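Local coordinates for sensor protein (Rhodopseudomonas palustris, PDB 2OOL) that senses light through a bound biliverdin-type chromophore, this piece being its chromophore-binding domain, and probably signals as a histidine kinase in the full-length protein, at residues S285-I296 with A318-E329. Residues are numbered along the deposited sequence; the frame is centred on the assembly and turned at random.
Sequences SIVRDNRLWGMI and AQVLTWQIGVLE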
ATOM      1  N   SER A 285       3.492  -4.754  17.455  1.00 53.79           N
ATOM      2  CA  SER A 285       3.191  -6.080  18.043  1.00 54.47           C
ATOM      3  C   SER A 285       2.915  -7.159  16.999  1.00 54.48           C
ATOM      4  O   SER A 285       2.357  -6.889  15.940  1.00 55.47           O
ATOM      5  CB  SER A 285       1.970  -5.941  18.999  1.00 55.03           C
ATOM      6  OG  SER A 285       2.318  -5.077  20.074  1.00 57.31           O
ATOM      7  N   ILE A 286       3.299  -8.393  17.295  1.00 54.43           N
ATOM      8  CA  ILE A 286       2.806  -9.539  16.524  1.00 55.04           C
ATOM      9  C   ILE A 286       1.954 -10.353  17.464  1.00 55.16           C
ATOM     10  O   ILE A 286       2.428 -10.788  18.501  1.00 55.19           O
ATOM     11  CB  ILE A 286       3.952 -10.414  15.945  1.00 54.68           C
ATOM     12  CG1 ILE A 286       4.872  -9.558  15.064  1.00 54.92           C
ATOM     13  CG2 ILE A 286       3.375 -11.670  15.212  1.00 54.06           C
ATOM     14  CD1 ILE A 286       6.211 -10.253  14.711  1.00 53.47           C
ATOM     15  N   VAL A 287       0.689 -10.518  17.104  1.00 56.76           N
ATOM     16  CA  VAL A 287      -0.322 -11.077  18.000  1.00 57.67           C
ATOM     17  C   VAL A 287      -0.983 -12.300  17.388  1.00 58.86           C
ATOM     18  O   VAL A 287      -1.670 -12.222  16.358  1.00 58.02           O
ATOM     19  CB  VAL A 287      -1.423 -10.015  18.320  1.00 58.02           C
ATOM     20  CG1 VAL A 287      -2.605 -10.606  19.131  1.00 56.24           C
ATOM     21  CG2 VAL A 287      -0.818  -8.799  19.077  1.00 57.77           C
ATOM     22  N   ARG A 288      -0.815 -13.432  18.059  1.00 60.65           N
ATOM     23  CA  ARG A 288      -1.419 -14.690  17.627  1.00 62.10           C
ATOM     24  C   ARG A 288      -2.267 -15.279  18.765  1.00 63.11           C
ATOM     25  O   ARG A 288      -1.780 -15.420  19.883  1.00 62.83           O
ATOM     26  CB  ARG A 288      -0.329 -15.685  17.223  1.00 61.87           C
ATOM     27  CG  ARG A 288       0.444 -15.320  15.936  1.00 63.09           C
ATOM     28  CD  ARG A 288       0.786 -16.558  15.043  1.00 63.99           C
ATOM     29  NE  ARG A 288      -0.211 -16.647  13.974  1.00 65.91           N
ATOM     30  CZ  ARG A 288      -1.060 -17.645  13.751  1.00 67.02           C
ATOM     31  NH1 ARG A 288      -1.039 -18.775  14.461  1.00 67.47           N
ATOM     32  NH2 ARG A 288      -1.935 -17.515  12.756  1.00 68.91           N
ATOM     33  N   ASP A 289      -3.521 -15.623  18.475  1.00 64.61           N
ATOM     34  CA  ASP A 289      -4.448 -16.175  19.481  1.00 65.61           C
ATOM     35  C   ASP A 289      -4.592 -15.241  20.699  1.00 66.37           C
ATOM     36  O   ASP A 289      -4.519 -15.699  21.851  1.00 66.20           O
ATOM     37  CB  ASP A 289      -3.991 -17.573  19.963  1.00 66.67           C
ATOM     38  CG  ASP A 289      -3.537 -18.495  18.817  1.00 69.73           C
ATOM     39  OD1 ASP A 289      -4.118 -18.421  17.707  1.00 75.41           O
ATOM     40  OD2 ASP A 289      -2.596 -19.301  19.026  1.00 71.59           O
ATOM     41  N   ASN A 290      -4.759 -13.940  20.437  1.00 66.59           N
ATOM     42  CA  ASN A 290      -4.906 -12.924  21.474  1.00 66.32           C
ATOM     43  C   ASN A 290      -3.750 -12.918  22.473  1.00 65.76           C
ATOM     44  O   ASN A 290      -3.905 -12.547  23.647  1.00 65.79           O
ATOM     45  CB  ASN A 290      -6.240 -13.093  22.208  1.00 67.53           C
ATOM     46  CG  ASN A 290      -7.453 -12.727  21.342  1.00 69.99           C
ATOM     47  OD1 ASN A 290      -8.317 -13.574  21.072  1.00 75.40           O
ATOM     48  ND2 ASN A 290      -7.540 -11.468  20.936  1.00 70.49           N
ATOM     49  N   ARG A 291      -2.575 -13.277  21.980  1.00 64.41           N
ATOM     50  CA  ARG A 291      -1.394 -13.404  22.796  1.00 64.38           C
ATOM     51  C   ARG A 291      -0.237 -12.773  22.018  1.00 62.38           C
ATOM     52  O   ARG A 291      -0.168 -12.920  20.804  1.00 62.24           O
ATOM     53  CB  ARG A 291      -1.155 -14.892  23.017  1.00 64.70           C
ATOM     54  CG  ARG A 291      -0.311 -15.289  24.189  1.00 67.60           C
ATOM     55  CD  ARG A 291      -0.135 -16.834  24.139  1.00 69.96           C
ATOM     56  NE  ARG A 291       0.846 -17.412  25.063  1.00 72.24           N
ATOM     57  CZ  ARG A 291       0.644 -17.652  26.369  1.00 76.59           C
ATOM     58  NH1 ARG A 291      -0.509 -17.321  26.993  1.00 75.89           N
ATOM     59  NH2 ARG A 291       1.632 -18.221  27.077  1.00 77.53           N
ATOM     60  N   LEU A 292       0.661 -12.093  22.718  1.00 60.49           N
ATOM     61  CA  LEU A 292       1.837 -11.454  22.116  1.00 59.84           C
ATOM     62  C   LEU A 292       2.869 -12.527  21.701  1.00 58.96           C
ATOM     63  O   LEU A 292       3.431 -13.242  22.533  1.00 58.89           O
ATOM     64  CB  LEU A 292       2.415 -10.404  23.096  1.00 59.81           C
ATOM     65  CG  LEU A 292       3.197  -9.178  22.609  1.00 59.61           C
ATOM     66  CD1 LEU A 292       2.501  -8.401  21.472  1.00 53.82           C
ATOM     67  CD2 LEU A 292       3.495  -8.263  23.790  1.00 58.50           C
ATOM     68  N   TRP A 293       3.070 -12.683  20.399  1.00 57.37           N
ATOM     69  CA  TRP A 293       4.020 -13.663  19.893  1.00 56.38           C
ATOM     70  C   TRP A 293       5.414 -13.092  19.815  1.00 55.37           C
ATOM     71  O   TRP A 293       6.407 -13.814  19.956  1.00 54.36           O
ATOM     72  CB  TRP A 293       3.552 -14.130  18.519  1.00 56.31           C
ATOM     73  CG  TRP A 293       4.446 -15.115  17.834  1.00 56.44           C
ATOM     74  CD1 TRP A 293       4.299 -16.471  17.808  1.00 56.53           C
ATOM     75  CD2 TRP A 293       5.602 -14.822  17.021  1.00 55.44           C
ATOM     76  NE1 TRP A 293       5.297 -17.040  17.050  1.00 56.27           N
ATOM     77  CE2 TRP A 293       6.105 -16.049  16.555  1.00 56.46           C
ATOM     78  CE3 TRP A 293       6.260 -13.645  16.661  1.00 56.35           C
ATOM     79  CZ2 TRP A 293       7.235 -16.135  15.751  1.00 56.78           C
ATOM     80  CZ3 TRP A 293       7.391 -13.731  15.853  1.00 56.00           C
ATOM     81  CH2 TRP A 293       7.853 -14.968  15.402  1.00 57.22           C
ATOM     82  N   GLY A 294       5.476 -11.797  19.532  1.00 55.06           N
ATOM     83  CA  GLY A 294       6.731 -11.067  19.302  1.00 54.95           C
ATOM     84  C   GLY A 294       6.492  -9.592  18.953  1.00 54.98           C
ATOM     85  O   GLY A 294       5.364  -9.097  19.017  1.00 52.43           O
ATOM     86  N   MET A 295       7.578  -8.899  18.594  1.00 55.19           N
ATOM     87  CA  MET A 295       7.541  -7.485  18.222  1.00 56.23           C
ATOM     88  C   MET A 295       8.519  -7.207  17.080  1.00 55.90           C
ATOM     89  O   MET A 295       9.572  -7.839  17.003  1.00 55.60           O
ATOM     90  CB  MET A 295       7.995  -6.609  19.390  1.00 57.52           C
ATOM     91  CG  MET A 295       7.360  -6.890  20.704  1.00 62.80           C
ATOM     92  SD  MET A 295       6.100  -5.682  21.190  1.00 64.39           S
ATOM     93  CE  MET A 295       7.182  -4.543  22.063  1.00 67.96           C
ATOM     94  N   ILE A 296       8.139  -6.290  16.195  1.00 54.89           N
ATOM     95  CA  ILE A 296       9.052  -5.646  15.266  1.00 54.18           C
ATOM     96  C   ILE A 296       9.514  -4.390  15.968  1.00 53.15           C
ATOM     97  O   ILE A 296       8.713  -3.531  16.301  1.00 52.65           O
ATOM     98  CB  ILE A 296       8.361  -5.276  13.951  1.00 54.24           C
ATOM     99  CG1 ILE A 296       7.682  -6.518  13.370  1.00 54.35           C
ATOM    100  CG2 ILE A 296       9.370  -4.665  12.978  1.00 55.24           C
ATOM    101  CD1 ILE A 296       7.225  -6.385  11.928  1.00 54.46           C
ATOM    102  N   ALA A 318       3.064  -6.348   9.381  1.00 52.00           N
ATOM    103  CA  ALA A 318       3.089  -7.135  10.578  1.00 51.98           C
ATOM    104  C   ALA A 318       1.951  -8.124  10.586  1.00 52.34           C
ATOM    105  O   ALA A 318       2.148  -9.292  10.956  1.00 52.13           O
ATOM    106  CB  ALA A 318       3.010  -6.244  11.788  1.00 50.80           C
ATOM    107  N   GLN A 319       0.755  -7.656  10.219  1.00 52.10           N
ATOM    108  CA  GLN A 319      -0.419  -8.516  10.186  1.00 52.09           C
ATOM    109  C   GLN A 319      -0.270  -9.652   9.114  1.00 52.16           C
ATOM    110  O   GLN A 319      -0.717 -10.785   9.346  1.00 53.88           O
ATOM    111  CB  GLN A 319      -1.693  -7.714   9.944  1.00 51.47           C
ATOM    112  CG  GLN A 319      -2.130  -6.747  11.099  1.00 53.22           C
ATOM    113  CD  GLN A 319      -3.290  -5.836  10.697  1.00 53.81           C
ATOM    114  OE1 GLN A 319      -3.701  -5.845   9.531  1.00 54.66           O
ATOM    115  NE2 GLN A 319      -3.792  -4.991  11.652  1.00 57.00           N
ATOM    116  N   VAL A 320       0.317  -9.369   7.959  1.00 50.97           N
ATOM    117  CA  VAL A 320       0.559 -10.432   6.955  1.00 50.43           C
ATOM    118  C   VAL A 320       1.609 -11.432   7.427  1.00 51.05           C
ATOM    119  O   VAL A 320       1.483 -12.667   7.172  1.00 49.69           O
ATOM    120  CB  VAL A 320       1.003  -9.853   5.597  1.00 50.47           C
ATOM    121  CG1 VAL A 320       1.411 -11.009   4.555  1.00 47.70           C
ATOM    122  CG2 VAL A 320      -0.072  -8.965   5.035  1.00 46.69           C
ATOM    123  N   LEU A 321       2.664 -10.900   8.064  1.00 51.83           N
ATOM    124  CA  LEU A 321       3.694 -11.721   8.714  1.00 52.38           C
ATOM    125  C   LEU A 321       2.995 -12.635   9.730  1.00 53.81           C
ATOM    126  O   LEU A 321       3.211 -13.849   9.746  1.00 54.66           O
ATOM    127  CB  LEU A 321       4.734 -10.838   9.441  1.00 52.56           C
ATOM    128  CG  LEU A 321       5.894 -11.542  10.172  1.00 52.68           C
ATOM    129  CD1 LEU A 321       6.707 -12.482   9.223  1.00 49.13           C
ATOM    130  CD2 LEU A 321       6.836 -10.602  10.907  1.00 50.18           C
ATOM    131  N   THR A 322       2.152 -12.050  10.566  1.00 53.44           N
ATOM    132  CA  THR A 322       1.404 -12.801  11.574  1.00 54.00           C
ATOM    133  C   THR A 322       0.661 -13.991  10.976  1.00 54.60           C
ATOM    134  O   THR A 322       0.778 -15.113  11.470  1.00 55.56           O
ATOM    135  CB  THR A 322       0.436 -11.868  12.314  1.00 53.81           C
ATOM    136  OG1 THR A 322       1.177 -10.741  12.828  1.00 53.69           O
ATOM    137  CG2 THR A 322      -0.297 -12.604  13.457  1.00 54.09           C
ATOM    138  N   TRP A 323      -0.072 -13.776   9.894  1.00 55.28           N
ATOM    139  CA  TRP A 323      -0.725 -14.890   9.194  1.00 55.40           C
ATOM    140  C   TRP A 323       0.259 -15.969   8.709  1.00 56.11           C
ATOM    141  O   TRP A 323      -0.020 -17.177   8.810  1.00 56.05           O
ATOM    142  CB  TRP A 323      -1.474 -14.362   7.984  1.00 56.63           C
ATOM    143  CG  TRP A 323      -2.045 -15.409   7.136  1.00 56.29           C
ATOM    144  CD1 TRP A 323      -1.569 -15.851   5.950  1.00 58.10           C
ATOM    145  CD2 TRP A 323      -3.233 -16.154   7.399  1.00 58.35           C
ATOM    146  NE1 TRP A 323      -2.374 -16.840   5.456  1.00 57.94           N
ATOM    147  CE2 TRP A 323      -3.403 -17.053   6.331  1.00 57.66           C
ATOM    148  CE3 TRP A 323      -4.160 -16.162   8.447  1.00 57.80           C
ATOM    149  CZ2 TRP A 323      -4.476 -17.950   6.265  1.00 58.35           C
ATOM    150  CZ3 TRP A 323      -5.239 -17.052   8.379  1.00 57.79           C
ATOM    151  CH2 TRP A 323      -5.380 -17.934   7.299  1.00 57.28           C
ATOM    152  N   GLN A 324       1.397 -15.542   8.165  1.00 55.25           N
ATOM    153  CA  GLN A 324       2.353 -16.484   7.623  1.00 55.15           C
ATOM    154  C   GLN A 324       3.086 -17.293   8.696  1.00 55.20           C
ATOM    155  O   GLN A 324       3.446 -18.451   8.470  1.00 54.83           O
ATOM    156  CB  GLN A 324       3.357 -15.794   6.710  1.00 54.59           C
ATOM    157  CG  GLN A 324       4.100 -16.770   5.770  1.00 55.41           C
ATOM    158  CD  GLN A 324       3.246 -17.341   4.627  1.00 55.13           C
ATOM    159  OE1 GLN A 324       2.034 -17.102   4.525  1.00 56.50           O
ATOM    160  NE2 GLN A 324       3.893 -18.072   3.750  1.00 52.45           N
ATOM    161  N   ILE A 325       3.323 -16.691   9.845  1.00 55.64           N
ATOM    162  CA  ILE A 325       3.853 -17.418  11.000  1.00 55.93           C
ATOM    163  C   ILE A 325       3.004 -18.651  11.267  1.00 56.67           C
ATOM    164  O   ILE A 325       3.531 -19.763  11.392  1.00 57.22           O
ATOM    165  CB  ILE A 325       3.855 -16.534  12.269  1.00 56.03           C
ATOM    166  CG1 ILE A 325       5.022 -15.527  12.209  1.00 55.36           C
ATOM    167  CG2 ILE A 325       3.954 -17.429  13.496  1.00 56.18           C
ATOM    168  CD1 ILE A 325       4.904 -14.286  13.106  1.00 53.53           C
ATOM    169  N   GLY A 326       1.690 -18.437  11.317  1.00 57.03           N
ATOM    170  CA  GLY A 326       0.721 -19.494  11.507  1.00 57.64           C
ATOM    171  C   GLY A 326       0.761 -20.536  10.405  1.00 58.24           C
ATOM    172  O   GLY A 326       0.798 -21.739  10.696  1.00 58.57           O
ATOM    173  N   VAL A 327       0.771 -20.086   9.147  1.00 58.87           N
ATOM    174  CA  VAL A 327       0.850 -21.008   7.996  1.00 59.55           C
ATOM    175  C   VAL A 327       2.081 -21.894   8.126  1.00 60.45           C
ATOM    176  O   VAL A 327       2.015 -23.106   7.859  1.00 61.15           O
ATOM    177  CB  VAL A 327       0.860 -20.271   6.638  1.00 59.08           C
ATOM    178  CG1 VAL A 327       0.862 -21.259   5.497  1.00 59.24           C
ATOM    179  CG2 VAL A 327      -0.355 -19.329   6.509  1.00 58.57           C
ATOM    180  N   LEU A 328       3.196 -21.303   8.545  1.00 61.40           N
ATOM    181  CA  LEU A 328       4.449 -22.045   8.700  1.00 62.54           C
ATOM    182  C   LEU A 328       4.418 -23.019   9.886  1.00 63.92           C
ATOM    183  O   LEU A 328       4.811 -24.171   9.740  1.00 64.09           O
ATOM    184  CB  LEU A 328       5.641 -21.087   8.798  1.00 61.75           C
ATOM    185  CG  LEU A 328       5.991 -20.403   7.469  1.00 60.30           C
ATOM    186  CD1 LEU A 328       7.074 -19.353   7.639  1.00 57.65           C
ATOM    187  CD2 LEU A 328       6.402 -21.438   6.394  1.00 57.75           C
ATOM    188  N   GLU A 329       3.949 -22.555  11.042  1.00 66.21           N
ATOM    189  CA  GLU A 329       3.748 -23.408  12.224  1.00 67.95           C
ATOM    190  C   GLU A 329       2.901 -24.625  11.832  1.00 69.25           C
ATOM    191  O   GLU A 329       3.359 -25.777  11.958  1.00 69.70           O
ATOM    192  CB  GLU A 329       3.123 -22.610  13.411  1.00 68.22           C
ATOM    193  CG  GLU A 329       4.134 -22.300  14.575  1.00 69.80           C
ATOM    194  CD  GLU A 329       3.892 -20.989  15.376  1.00 70.51           C
ATOM    195  OE1 GLU A 329       4.896 -20.221  15.570  1.00 71.48           O
ATOM    196  OE2 GLU A 329       2.734 -20.732  15.828  1.00 74.26           O
TER
HETATM  197  O   HOH W   1      -0.229  -9.288  14.742  1.00 47.98           O
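Bends at chi2 and chi3 (chi3 98°) bring the Arg288 guanidinium down onto the helix at Gly326, while Trp293, its CG anti to the backbone N (chi1 178°), extends its indole to meet Ile325. Both residues belong to a beta hairpin of the GAF domain, and the contact illustrates how the antiparallel sheet of such a domain is backed by a helix, here 308-332. At the hairpin, a classic beta bulge sets Trp293 and Gly294 together opposite Ile286. The methyl CD1 of Ile325 lies over the indole face, a CH-pi contact 3.6 Å from the centroid of the six-membered ring, and also touches Ile286 CG2 at 3.7 Å. Deeper in, Ile286 CD1 meets Leu321 CD2, and Ile296 CD1 reaches Ala318 CB; Leu321 and Ile325 also pack on helix 162-177. On its other side the same hairpin faces the chromophore, which touches Met295, while Trp323 of the helix meets Trp323 of the second subunit edge-to-face.

Arg288 marks the polar border. Its NE donates to Thr322 O at 3.1 Å, a bent bond (139° at the hydrogen) reaching the oxygen from above the carbonyl plane, and Gly326 CA sits over the centre of one guanidinium face, where a side chain on the helix would collide. A leucine in place of Arg288 would probably leave Thr322 O without this donor and the surface of Gly326 without its flat cover. The carboxylate of Glu329 lies near the guanidinium but beyond salt-bridge range, so any attraction is probably modest.

Beside this border a water joins strand to helix, accepting from Val287 N and donating to Thr322 OG1. The hydroxyl's own hydrogen goes to Ala318 O, with Thr322 OG1 2.6 Å from Ala318 O and on the face opposite Thr322 N.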